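PDB 3R87: uncharacterized protein from Photobacterium profundum, which is a thioesterase of the 4-hydroxybenzoyl-CoA thioesterase family with a hotdog fold, probably hydrolysing acyl thioesters. Local coordinates for residues 11-14 with 15-19; 22-26 with 27-31; 95-98 with 99-103; 30-33 with 34-37; 47-50 with 51-55. All blocks are in the same frame, centred on the assembly; numbering follows the deposited sequence.

Interaction 1: 11-14 with 15-19; sequences VQIY and YEDTD
Tyr14 and Asp17 grip each other twice, with the backbone of Tyr14 held at both ends. The carboxylate oxygen Asp17 OD2 accepts the hydrogen of Tyr14 N at 2.8 Å in a nearly straight bond (170°), using its anti lone pair, the one that points away from OD1. In return Asp17 N donates to Tyr14 O at 3.0 Å, approaching from above the carbonyl plane. The result is a closed ring of polar contacts that folds the chain sharply as it leaves the strand. Asp17 CG stands beside its own backbone N and anti to its carbonyl carbon (chi1 -62°), which brings OD2 back to the start of the turn. The Tyr14 ring runs alongside the carboxylate and points the same way, their planes 38° apart, with OD2 near the ring plane at its edge. One face of that ring takes Gln12 CG, 3.8 Å above the plane, and Tyr14 OH is hydrogen-bonded to His39 of the second subunit. Ile13 supplies the apolar part: its CG2 branch lies 3.8 Å from Asp17 CB and 3.9 Å from Thr18 CG2.

This turn probably falls within the signature sequence of the 4-hydroxybenzoyl-CoA thioesterases. It carries the chain out of strand 7-12 and toward helix 28-41, where Asp17 OD1 takes a hydrogen bond from Tyr32 and Ile13 packs against the same tyrosine.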
# COMPACT_ATOMS: atom_id res chain seq x y z
N VAL A 11 -11.94 -9.39 7.36
CA VAL A 11 -10.84 -9.01 6.49
C VAL A 11 -10.04 -10.25 6.14
O VAL A 11 -9.52 -10.93 7.03
CB VAL A 11 -9.90 -7.94 7.17
CG1 VAL A 11 -8.62 -7.78 6.34
CG2 VAL A 11 -10.69 -6.64 7.27
N GLN A 12 -9.91 -10.52 4.84
CA GLN A 12 -9.07 -11.61 4.38
C GLN A 12 -7.66 -11.07 4.11
O GLN A 12 -7.48 -9.98 3.57
CB GLN A 12 -9.63 -12.26 3.14
CG GLN A 12 -8.84 -13.43 2.67
CD GLN A 12 -9.52 -14.39 1.75
OE1 GLN A 12 -10.76 -14.55 1.80
NE2 GLN A 12 -8.77 -15.09 0.96
N ILE A 13 -6.66 -11.89 4.45
CA ILE A 13 -5.24 -11.54 4.30
C ILE A 13 -4.73 -12.12 2.98
O ILE A 13 -4.67 -13.36 2.81
CB ILE A 13 -4.45 -12.07 5.48
CG1 ILE A 13 -5.01 -11.54 6.82
CG2 ILE A 13 -2.96 -11.73 5.33
CD1 ILE A 13 -5.18 -10.05 6.90
N TYR A 14 -4.33 -11.25 2.07
CA TYR A 14 -3.84 -11.61 0.74
C TYR A 14 -2.34 -11.33 0.66
O TYR A 14 -1.71 -10.84 1.61
CB TYR A 14 -4.59 -10.79 -0.32
CG TYR A 14 -6.07 -10.99 -0.33
CD1 TYR A 14 -6.64 -12.07 -1.04
CD2 TYR A 14 -6.92 -10.11 0.29
CE1 TYR A 14 -8.03 -12.22 -1.10
CE2 TYR A 14 -8.30 -10.27 0.25
CZ TYR A 14 -8.85 -11.32 -0.48
OH TYR A 14 -10.21 -11.45 -0.54
N TYR A 15 -1.73 -11.57 -0.51
CA TYR A 15 -0.31 -11.28 -0.67
C TYR A 15 0.01 -9.80 -0.42
O TYR A 15 1.09 -9.48 0.07
CB TYR A 15 0.17 -11.65 -2.08
CG TYR A 15 0.64 -13.08 -2.21
CD1 TYR A 15 -0.20 -14.13 -2.36
CD2 TYR A 15 1.99 -13.35 -2.19
CE1 TYR A 15 0.30 -15.47 -2.47
CE2 TYR A 15 2.49 -14.66 -2.32
CZ TYR A 15 1.62 -15.68 -2.39
OH TYR A 15 2.07 -16.99 -2.52
N GLU A 16 -0.90 -8.89 -0.75
CA GLU A 16 -0.64 -7.45 -0.52
C GLU A 16 -0.46 -7.13 0.95
O GLU A 16 0.02 -6.03 1.27
CB GLU A 16 -1.81 -6.64 -1.03
CG GLU A 16 -3.11 -6.87 -0.30
CD GLU A 16 -4.34 -6.40 -1.07
OE1 GLU A 16 -4.86 -5.30 -0.71
OE2 GLU A 16 -4.75 -7.07 -2.03
N ASP A 17 -0.93 -7.99 1.86
CA ASP A 17 -0.98 -7.68 3.28
C ASP A 17 0.25 -8.15 4.04
O ASP A 17 0.49 -7.64 5.15
CB ASP A 17 -2.23 -8.35 3.86
CG ASP A 17 -3.50 -7.79 3.22
OD1 ASP A 17 -3.72 -6.55 3.42
OD2 ASP A 17 -4.21 -8.51 2.50
N THR A 18 0.96 -9.14 3.54
CA THR A 18 2.06 -9.76 4.26
C THR A 18 3.39 -9.12 3.87
O THR A 18 3.50 -8.46 2.82
CB THR A 18 2.11 -11.25 4.04
OG1 THR A 18 2.32 -11.46 2.63
CG2 THR A 18 0.81 -11.93 4.51
N ASP A 19 4.39 -9.34 4.69
CA ASP A 19 5.79 -9.02 4.34
C ASP A 19 6.62 -10.28 4.38
O ASP A 19 6.15 -11.37 4.68
CB ASP A 19 6.32 -7.86 5.20
CG ASP A 19 6.42 -8.22 6.65
OD1 ASP A 19 6.85 -9.35 6.96
OD2 ASP A 19 6.08 -7.37 7.50

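Interaction 2: 22-26 with 27-31; sequences GVVYH and PNFLK
Pro27 CD lies between the rings of Tyr25 and His26 and makes a CH-pi contact with each. It sits almost centrally over one face of both rings: 3.4 Å from the centroid of Tyr25, 7° off the normal, and likewise 3.4 Å from that of His26. The histidine ring gets there because its CG is placed between the backbone N and the carbonyl carbon (chi1 72°), swinging it over the proline. A third CH-pi contact joins Val24 CG1 to a face of Phe29, 3.9 Å from the centroid and nearer the rim.

The hydrogen bonds are those of the backbone. Asn28 N donates to Tyr25 O at 2.9 Å, closing a type I turn, and Phe29 N to His26 O at 3.1 Å. A water extends the series, donating to His26 O at 2.8 Å and accepting from Leu30 N. Asn28 ND2 is hydrogen-bonded to Asp17 O in the preceding loop.

A proline has no N-H to give, which costs little at the entry to helix 28-41. Its CD hydrogens, polarised by the adjacent amide nitrogen, are good CH-pi donors, and here both rings offer them a face.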
# COMPACT_ATOMS: atom_id res chain seq x y z
N GLY A 22 6.65 -13.16 6.92
CA GLY A 22 5.63 -14.18 6.97
C GLY A 22 4.39 -13.81 7.70
O GLY A 22 3.54 -14.69 7.93
N VAL A 23 4.21 -12.58 8.13
CA VAL A 23 3.00 -12.09 8.80
C VAL A 23 2.56 -10.80 8.16
O VAL A 23 3.28 -10.19 7.35
CB VAL A 23 3.23 -11.95 10.32
CG1 VAL A 23 3.46 -13.36 10.92
CG2 VAL A 23 4.29 -10.96 10.65
N VAL A 24 1.38 -10.33 8.55
CA VAL A 24 0.86 -9.05 8.11
C VAL A 24 1.81 -7.95 8.54
O VAL A 24 2.20 -7.86 9.71
CB VAL A 24 -0.56 -8.81 8.61
CG1 VAL A 24 -1.02 -7.39 8.35
CG2 VAL A 24 -1.52 -9.81 7.99
N TYR A 25 2.12 -7.06 7.59
CA TYR A 25 2.94 -5.88 7.79
C TYR A 25 2.15 -4.89 8.65
O TYR A 25 1.02 -4.50 8.27
CB TYR A 25 3.30 -5.35 6.38
CG TYR A 25 4.06 -4.05 6.40
CD1 TYR A 25 5.27 -3.93 7.02
CD2 TYR A 25 3.54 -2.95 5.71
CE1 TYR A 25 5.93 -2.64 7.00
CE2 TYR A 25 4.19 -1.72 5.69
CZ TYR A 25 5.37 -1.60 6.36
OH TYR A 25 5.97 -0.35 6.41
N HIS A 26 2.71 -4.45 9.78
CA HIS A 26 1.89 -3.82 10.83
C HIS A 26 1.11 -2.59 10.42
O HIS A 26 -0.00 -2.40 10.94
CB HIS A 26 2.68 -3.62 12.12
CG HIS A 26 3.72 -2.53 12.05
ND1 HIS A 26 4.99 -2.76 11.58
CD2 HIS A 26 3.66 -1.21 12.33
CE1 HIS A 26 5.64 -1.59 11.58
NE2 HIS A 26 4.88 -0.61 12.00
N PRO A 27 1.61 -1.68 9.55
CA PRO A 27 0.79 -0.52 9.19
C PRO A 27 -0.53 -0.89 8.57
O PRO A 27 -1.52 -0.13 8.62
CB PRO A 27 1.66 0.26 8.23
CG PRO A 27 3.06 -0.10 8.68
CD PRO A 27 2.97 -1.59 8.97
N ASN A 28 -0.62 -2.09 7.97
CA ASN A 28 -1.87 -2.47 7.31
C ASN A 28 -3.03 -2.60 8.29
O ASN A 28 -4.18 -2.44 7.88
CB ASN A 28 -1.67 -3.79 6.56
CG ASN A 28 -0.72 -3.62 5.39
OD1 ASN A 28 -0.57 -2.52 4.87
ND2 ASN A 28 -0.06 -4.68 4.99
N PHE A 29 -2.76 -2.89 9.57
CA PHE A 29 -3.87 -3.01 10.50
C PHE A 29 -4.67 -1.74 10.61
O PHE A 29 -5.91 -1.78 10.81
CB PHE A 29 -3.38 -3.51 11.86
CG PHE A 29 -2.83 -4.89 11.82
CD1 PHE A 29 -3.64 -5.99 11.49
CD2 PHE A 29 -1.49 -5.14 12.08
CE1 PHE A 29 -3.15 -7.26 11.50
CE2 PHE A 29 -0.99 -6.43 12.09
CZ PHE A 29 -1.82 -7.52 11.81
N LEU A 30 -4.02 -0.56 10.53
CA LEU A 30 -4.79 0.66 10.56
C LEU A 30 -5.67 0.83 9.35
O LEU A 30 -6.74 1.47 9.44
CB LEU A 30 -3.94 1.92 10.77
CG LEU A 30 -3.56 2.27 12.20
CD1 LEU A 30 -2.33 3.24 12.02
CD2 LEU A 30 -4.74 2.75 13.04
N LYS A 31 -5.27 0.25 8.20
CA LYS A 31 -6.17 0.25 7.04
C LYS A 31 -7.45 -0.55 7.35
O LYS A 31 -8.55 -0.12 7.01
CB LYS A 31 -5.47 -0.38 5.81
CG LYS A 31 -4.27 0.37 5.36
CD LYS A 31 -3.58 -0.32 4.20
CE LYS A 31 -2.32 0.49 3.76
NZ LYS A 31 -1.88 0.22 2.34
O HOH W 1 -1.30 -0.06 11.78

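Interaction 3: 95-98 with 99-103; sequences EVWR and PGASR
The indole of Trp97 has the backbone of Arg103 over one face, with Arg103 C 3.8 Å above the plane and displaced toward the rim. At the edge, in the ring plane, Ala101 O comes within 3.3 Å of Trp97 CZ3. Farther round, Trp97 NE1 donates to Glu95 OE1 at 2.9 Å; the carboxylate oxygen lies only 8° out of the ring plane and offers its anti lone pair. Arg79, on strand 75-85, adds a cation-pi contact.

The loop that bends back over the ring begins with a type II turn from Arg98 to Ala101, closed by Ala101 N donating to Arg98 O at 3.0 Å. Gly100 takes the third position at a positive phi (76°) that glycine adopts easily. Beyond the turn a water bridges the two arms, accepting from Arg98 N at 2.8 Å and donating to Arg103 O. The Arg98 side chain leaves the turn for salt bridges with Glu74 and Asp68.

Within this hairpin end, between strands 89-97 and 106-115, the turn bond and the water bridge join backbone atoms. Ala101 O and the Glu95 carboxylate meet the indole at its rim, where the hydrogens are electropositive, while its pi system meets the Arg103 backbone and the Arg79 cation.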
# COMPACT_ATOMS: atom_id res chain seq x y z
N GLU A 95 -10.29 -4.08 17.30
CA GLU A 95 -9.46 -5.21 17.56
C GLU A 95 -9.47 -6.17 16.38
O GLU A 95 -10.51 -6.40 15.77
CB GLU A 95 -9.93 -5.99 18.81
CG GLU A 95 -9.93 -5.08 20.05
CD GLU A 95 -10.33 -5.75 21.32
OE1 GLU A 95 -10.69 -6.96 21.31
OE2 GLU A 95 -10.29 -5.06 22.38
N VAL A 96 -8.31 -6.74 16.06
CA VAL A 96 -8.22 -7.81 15.06
C VAL A 96 -8.18 -9.14 15.77
O VAL A 96 -7.30 -9.37 16.61
CB VAL A 96 -6.88 -7.67 14.26
CG1 VAL A 96 -6.77 -8.82 13.28
CG2 VAL A 96 -6.74 -6.32 13.62
N TRP A 97 -9.13 -10.03 15.41
CA TRP A 97 -9.17 -11.37 16.00
C TRP A 97 -8.92 -12.40 14.89
O TRP A 97 -9.68 -12.49 13.90
CB TRP A 97 -10.57 -11.61 16.62
CG TRP A 97 -10.70 -10.88 17.93
CD1 TRP A 97 -10.77 -9.53 18.14
CD2 TRP A 97 -10.74 -11.47 19.23
NE1 TRP A 97 -10.87 -9.26 19.48
CE2 TRP A 97 -10.84 -10.44 20.16
CE3 TRP A 97 -10.68 -12.81 19.68
CZ2 TRP A 97 -10.92 -10.68 21.55
CZ3 TRP A 97 -10.78 -13.04 21.03
CH2 TRP A 97 -10.90 -12.00 21.94
N ARG A 98 -7.89 -13.20 15.09
CA ARG A 98 -7.59 -14.33 14.21
C ARG A 98 -8.62 -15.42 14.40
O ARG A 98 -9.25 -15.53 15.50
CB ARG A 98 -6.22 -14.89 14.45
CG ARG A 98 -5.09 -13.87 14.12
CD ARG A 98 -3.74 -14.38 14.47
NE ARG A 98 -3.33 -15.51 13.62
CZ ARG A 98 -2.43 -16.45 13.94
NH1 ARG A 98 -1.80 -16.46 15.14
NH2 ARG A 98 -2.13 -17.41 13.08
N PRO A 99 -8.85 -16.28 13.42
CA PRO A 99 -9.90 -17.33 13.56
C PRO A 99 -9.67 -18.21 14.74
O PRO A 99 -8.61 -18.80 14.94
CB PRO A 99 -9.74 -18.11 12.26
CG PRO A 99 -8.92 -17.36 11.38
CD PRO A 99 -8.21 -16.29 12.10
N GLY A 100 -10.70 -18.32 15.60
CA GLY A 100 -10.62 -19.18 16.78
C GLY A 100 -9.78 -18.65 17.94
O GLY A 100 -9.65 -19.36 18.95
N ALA A 101 -9.22 -17.45 17.84
CA ALA A 101 -8.29 -16.97 18.87
C ALA A 101 -9.03 -16.61 20.14
O ALA A 101 -10.18 -16.16 20.13
CB ALA A 101 -7.58 -15.72 18.35
N SER A 102 -8.29 -16.69 21.25
CA SER A 102 -8.81 -16.32 22.56
C SER A 102 -8.32 -14.94 23.02
O SER A 102 -8.66 -14.53 24.14
CB SER A 102 -8.45 -17.38 23.59
OG SER A 102 -9.13 -18.59 23.30
N ARG A 103 -7.54 -14.25 22.20
CA ARG A 103 -7.13 -12.91 22.48
C ARG A 103 -7.03 -12.15 21.15
O ARG A 103 -6.77 -12.77 20.12
CB ARG A 103 -5.72 -12.92 23.13
CG ARG A 103 -5.21 -11.81 23.82
CD ARG A 103 -4.02 -12.31 24.50
NE ARG A 103 -3.09 -12.70 23.45
CZ ARG A 103 -1.77 -12.46 23.54
NH1 ARG A 103 -1.25 -11.81 24.58
NH2 ARG A 103 -0.97 -12.89 22.61
O HOH W 2 -6.24 -12.97 17.39

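Interaction 4: 30-33 with 34-37; sequences LKYF and ERAR
Arg35 turns the face of its guanidinium to the edge of the Tyr32 ring. Tyr32 CD1 lies 3.6 Å above the guanidinium plane, over its centre, and Arg35 NH2 is in the plane of the ring at its edge. The two side chains run side by side in the same direction with their planes 64° apart. The arginine reaches along the tyrosine because its chain is extended from CG to NE.

Arg37 behaves differently. A bend at chi3 (-59°) folds its chain back along the helix, so that one guanidinium face covers Glu34 CA, 3.5 Å below and toward the rim, with Arg37 NH1 3.8 Å from Phe33 CB. In the guanidinium plane a water accepts from Arg37 NH2 at 2.9 Å and donates to Leu30 O at 2.8 Å. That same carbonyl also receives Glu34 N in the regular helical bond, at 3.0 Å.

Neither arginine finds an anion within this part of helix 28-41. Arg35 reaches a salt bridge with Glu16 of the second subunit, and Arg37 NH1 a hydrogen bond to Gln94 on strand 89-97, whose NE2 also binds Phe33 O. Beyond the four helical backbone bonds, the side chains meet by van der Waals contact and through one water; one cation ends at the subunit interface and the other at the sheet.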
# COMPACT_ATOMS: atom_id res chain seq x y z
N LEU A 30 -4.02 -0.56 10.53
CA LEU A 30 -4.79 0.66 10.56
C LEU A 30 -5.67 0.83 9.35
O LEU A 30 -6.74 1.47 9.44
CB LEU A 30 -3.94 1.92 10.77
CG LEU A 30 -3.56 2.27 12.20
CD1 LEU A 30 -2.33 3.24 12.02
CD2 LEU A 30 -4.74 2.75 13.04
N LYS A 31 -5.27 0.25 8.20
CA LYS A 31 -6.17 0.25 7.04
C LYS A 31 -7.45 -0.55 7.35
O LYS A 31 -8.55 -0.12 7.01
CB LYS A 31 -5.47 -0.38 5.81
CG LYS A 31 -4.27 0.37 5.36
CD LYS A 31 -3.58 -0.32 4.20
CE LYS A 31 -2.32 0.49 3.76
NZ LYS A 31 -1.88 0.22 2.34
N TYR A 32 -7.26 -1.74 7.95
CA TYR A 32 -8.42 -2.57 8.23
C TYR A 32 -9.35 -1.87 9.22
O TYR A 32 -10.56 -1.96 9.10
CB TYR A 32 -7.99 -3.90 8.83
CG TYR A 32 -6.93 -4.66 8.01
CD1 TYR A 32 -6.74 -4.47 6.63
CD2 TYR A 32 -6.10 -5.54 8.68
CE1 TYR A 32 -5.71 -5.12 5.99
CE2 TYR A 32 -5.07 -6.21 8.03
CZ TYR A 32 -4.87 -5.96 6.67
OH TYR A 32 -3.81 -6.58 6.08
N PHE A 33 -8.76 -1.16 10.21
CA PHE A 33 -9.56 -0.42 11.15
C PHE A 33 -10.34 0.68 10.45
O PHE A 33 -11.49 0.93 10.79
CB PHE A 33 -8.72 0.11 12.27
CG PHE A 33 -8.18 -0.90 13.25
CD1 PHE A 33 -8.65 -2.20 13.32
CD2 PHE A 33 -7.23 -0.52 14.18
CE1 PHE A 33 -8.23 -3.09 14.28
CE2 PHE A 33 -6.79 -1.44 15.15
CZ PHE A 33 -7.27 -2.72 15.20
N GLU A 34 -9.72 1.36 9.47
CA GLU A 34 -10.39 2.38 8.70
C GLU A 34 -11.60 1.79 7.96
O GLU A 34 -12.70 2.37 8.00
CB GLU A 34 -9.42 3.06 7.75
CG GLU A 34 -9.92 4.35 7.16
CD GLU A 34 -10.99 4.20 6.04
OE1 GLU A 34 -10.92 3.28 5.28
OE2 GLU A 34 -11.87 5.07 5.89
N ARG A 35 -11.42 0.65 7.30
CA ARG A 35 -12.52 0.02 6.59
C ARG A 35 -13.67 -0.24 7.54
O ARG A 35 -14.84 -0.02 7.24
CB ARG A 35 -12.08 -1.31 5.97
CG ARG A 35 -10.96 -1.23 4.97
CD ARG A 35 -10.61 -2.63 4.51
NE ARG A 35 -9.34 -2.66 3.81
CZ ARG A 35 -8.68 -3.76 3.49
NH1 ARG A 35 -9.24 -4.95 3.75
NH2 ARG A 35 -7.48 -3.68 2.98
N ALA A 36 -13.34 -0.80 8.71
CA ALA A 36 -14.36 -1.20 9.66
C ALA A 36 -15.12 0.02 10.17
O ALA A 36 -16.36 -0.08 10.37
CB ALA A 36 -13.71 -1.99 10.78
N ARG A 37 -14.46 1.14 10.42
CA ARG A 37 -15.18 2.34 10.80
C ARG A 37 -16.12 2.79 9.69
O ARG A 37 -17.24 3.24 9.97
CB ARG A 37 -14.25 3.48 11.19
CG ARG A 37 -13.41 3.21 12.40
CD ARG A 37 -12.66 4.44 12.91
NE ARG A 37 -11.76 5.01 11.90
CZ ARG A 37 -10.50 4.62 11.71
NH1 ARG A 37 -9.94 3.68 12.42
NH2 ARG A 37 -9.76 5.25 10.77
O HOH W 3 -7.32 3.68 11.07

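Interaction 5: 47-50 with 51-55; sequences ATLW and NDHGL
Four successive helical bonds run from Ala47-Trp50 to Asn51-Gly54 and grow less straight toward the end, from 164° for Asn51 N to Ala47 O down to 134° for Gly54 N to Trp50 O, as helix 43-53 finishes and Gly54 leaves it with positive phi. The chain then turns back, and Leu55 comes against the last full turn. Leu49 CG meets Leu55 CB at 3.7 Å, the two side chains passing at a slant, with both Leu49 methyls also close to that CB. Leu49 can present CG this way because it lies anti to the backbone N (chi1 178°).

Trp50 takes the returning chain on its rim: Leu55 O lies in the indole plane, 3.7 Å from Trp50 CE3, while Gly54 CA is 4.2 Å above one face. The same indole meets His20 of the fourth subunit edge to face. On another side of the helix Thr48 and Asp52 lie side by side, with Thr48 CG2 3.3 Å from Asp52 OD2; the threonine hydroxyl is engaged with Asp44 O one turn earlier.

His53, a ligand of magnesium in a crystal structure of this protein, sits on the final turn of the helix, its N bonded to Leu49 O at 2.9 Å. The metal is not bound to this chain here. Apolar packing and backbone bonds make up the contact; the imidazole of His53 is not part of the apolar packing and is exposed.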
# COMPACT_ATOMS: atom_id res chain seq x y z
N ALA A 47 -19.28 9.34 1.55
CA ALA A 47 -19.05 9.88 0.24
C ALA A 47 -19.97 11.10 0.03
O ALA A 47 -19.47 12.06 -0.58
CB ALA A 47 -19.32 8.83 -0.80
N THR A 48 -21.24 11.01 0.41
CA THR A 48 -22.19 12.16 0.25
C THR A 48 -21.71 13.33 1.10
O THR A 48 -21.73 14.48 0.62
CB THR A 48 -23.59 11.71 0.67
OG1 THR A 48 -24.05 10.63 -0.20
CG2 THR A 48 -24.58 12.87 0.62
N LEU A 49 -21.28 13.07 2.31
CA LEU A 49 -20.84 14.18 3.20
C LEU A 49 -19.63 14.91 2.56
O LEU A 49 -19.54 16.12 2.56
CB LEU A 49 -20.52 13.63 4.59
CG LEU A 49 -20.00 14.65 5.65
CD1 LEU A 49 -21.14 15.63 6.04
CD2 LEU A 49 -19.46 13.98 6.86
N TRP A 50 -18.68 14.11 2.01
CA TRP A 50 -17.48 14.74 1.39
C TRP A 50 -17.89 15.43 0.04
O TRP A 50 -17.48 16.58 -0.15
CB TRP A 50 -16.53 13.59 1.10
CG TRP A 50 -15.33 14.11 0.31
CD1 TRP A 50 -15.06 13.90 -1.03
CD2 TRP A 50 -14.28 14.90 0.83
NE1 TRP A 50 -14.00 14.62 -1.37
CE2 TRP A 50 -13.42 15.20 -0.26
CE3 TRP A 50 -13.97 15.43 2.10
CZ2 TRP A 50 -12.26 16.01 -0.13
CZ3 TRP A 50 -12.78 16.27 2.24
CH2 TRP A 50 -11.97 16.52 1.11
N ASN A 51 -18.66 14.78 -0.82
CA ASN A 51 -19.04 15.34 -2.10
C ASN A 51 -19.87 16.62 -1.93
O ASN A 51 -19.64 17.61 -2.62
CB ASN A 51 -19.82 14.31 -2.98
CG ASN A 51 -18.95 13.13 -3.40
OD1 ASN A 51 -17.70 13.21 -3.40
ND2 ASN A 51 -19.59 12.02 -3.77
N ASP A 52 -20.83 16.60 -1.01
CA ASP A 52 -21.79 17.69 -0.85
C ASP A 52 -21.39 18.77 0.12
O ASP A 52 -21.84 19.90 -0.02
CB ASP A 52 -23.19 17.22 -0.37
CG ASP A 52 -23.88 16.32 -1.34
OD1 ASP A 52 -23.36 16.14 -2.46
OD2 ASP A 52 -24.96 15.77 -0.98
N HIS A 53 -20.61 18.45 1.12
CA HIS A 53 -20.29 19.41 2.17
C HIS A 53 -18.82 19.54 2.36
O HIS A 53 -18.44 20.46 3.14
CB HIS A 53 -21.01 19.09 3.53
CG HIS A 53 -22.48 18.99 3.36
ND1 HIS A 53 -23.29 20.12 3.32
CD2 HIS A 53 -23.26 17.94 3.05
CE1 HIS A 53 -24.53 19.74 3.07
NE2 HIS A 53 -24.54 18.42 2.90
N GLY A 54 -17.97 18.72 1.73
CA GLY A 54 -16.46 18.83 1.92
C GLY A 54 -16.03 18.56 3.34
O GLY A 54 -14.99 19.11 3.79
N LEU A 55 -16.85 17.77 4.07
CA LEU A 55 -16.48 17.30 5.44
C LEU A 55 -16.03 15.93 5.37
O LEU A 55 -16.60 15.06 4.65
CB LEU A 55 -17.67 17.45 6.41
CG LEU A 55 -18.12 18.92 6.63
CD1 LEU A 55 -19.25 18.87 7.72
CD2 LEU A 55 -17.05 19.93 7.06

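Overall arrangement
Along the chain, interaction 1 turns the backbone out of strand 7-12, and interaction 2 follows as the loop enters helix 28-41; the two touch through Asp17 O and Tyr25 N. Interaction 4 continues on the same helix, sharing Leu30 and Lys31 with interaction 2. Interaction 5 ends the next helix, 43-53, with nearest atoms about 10 Å from interaction 4 and farther from the rest. Interaction 3 comes last, at the hairpin between strands 89-97 and 106-115, its Val96 packing on Phe29 and Phe33 of the central helix. None nests or crosses; interactions 1 to 4 cluster round helix 28-41 and the strands it packs on, and interaction 5 lies on the opposite side of the chain's centre from interaction 3.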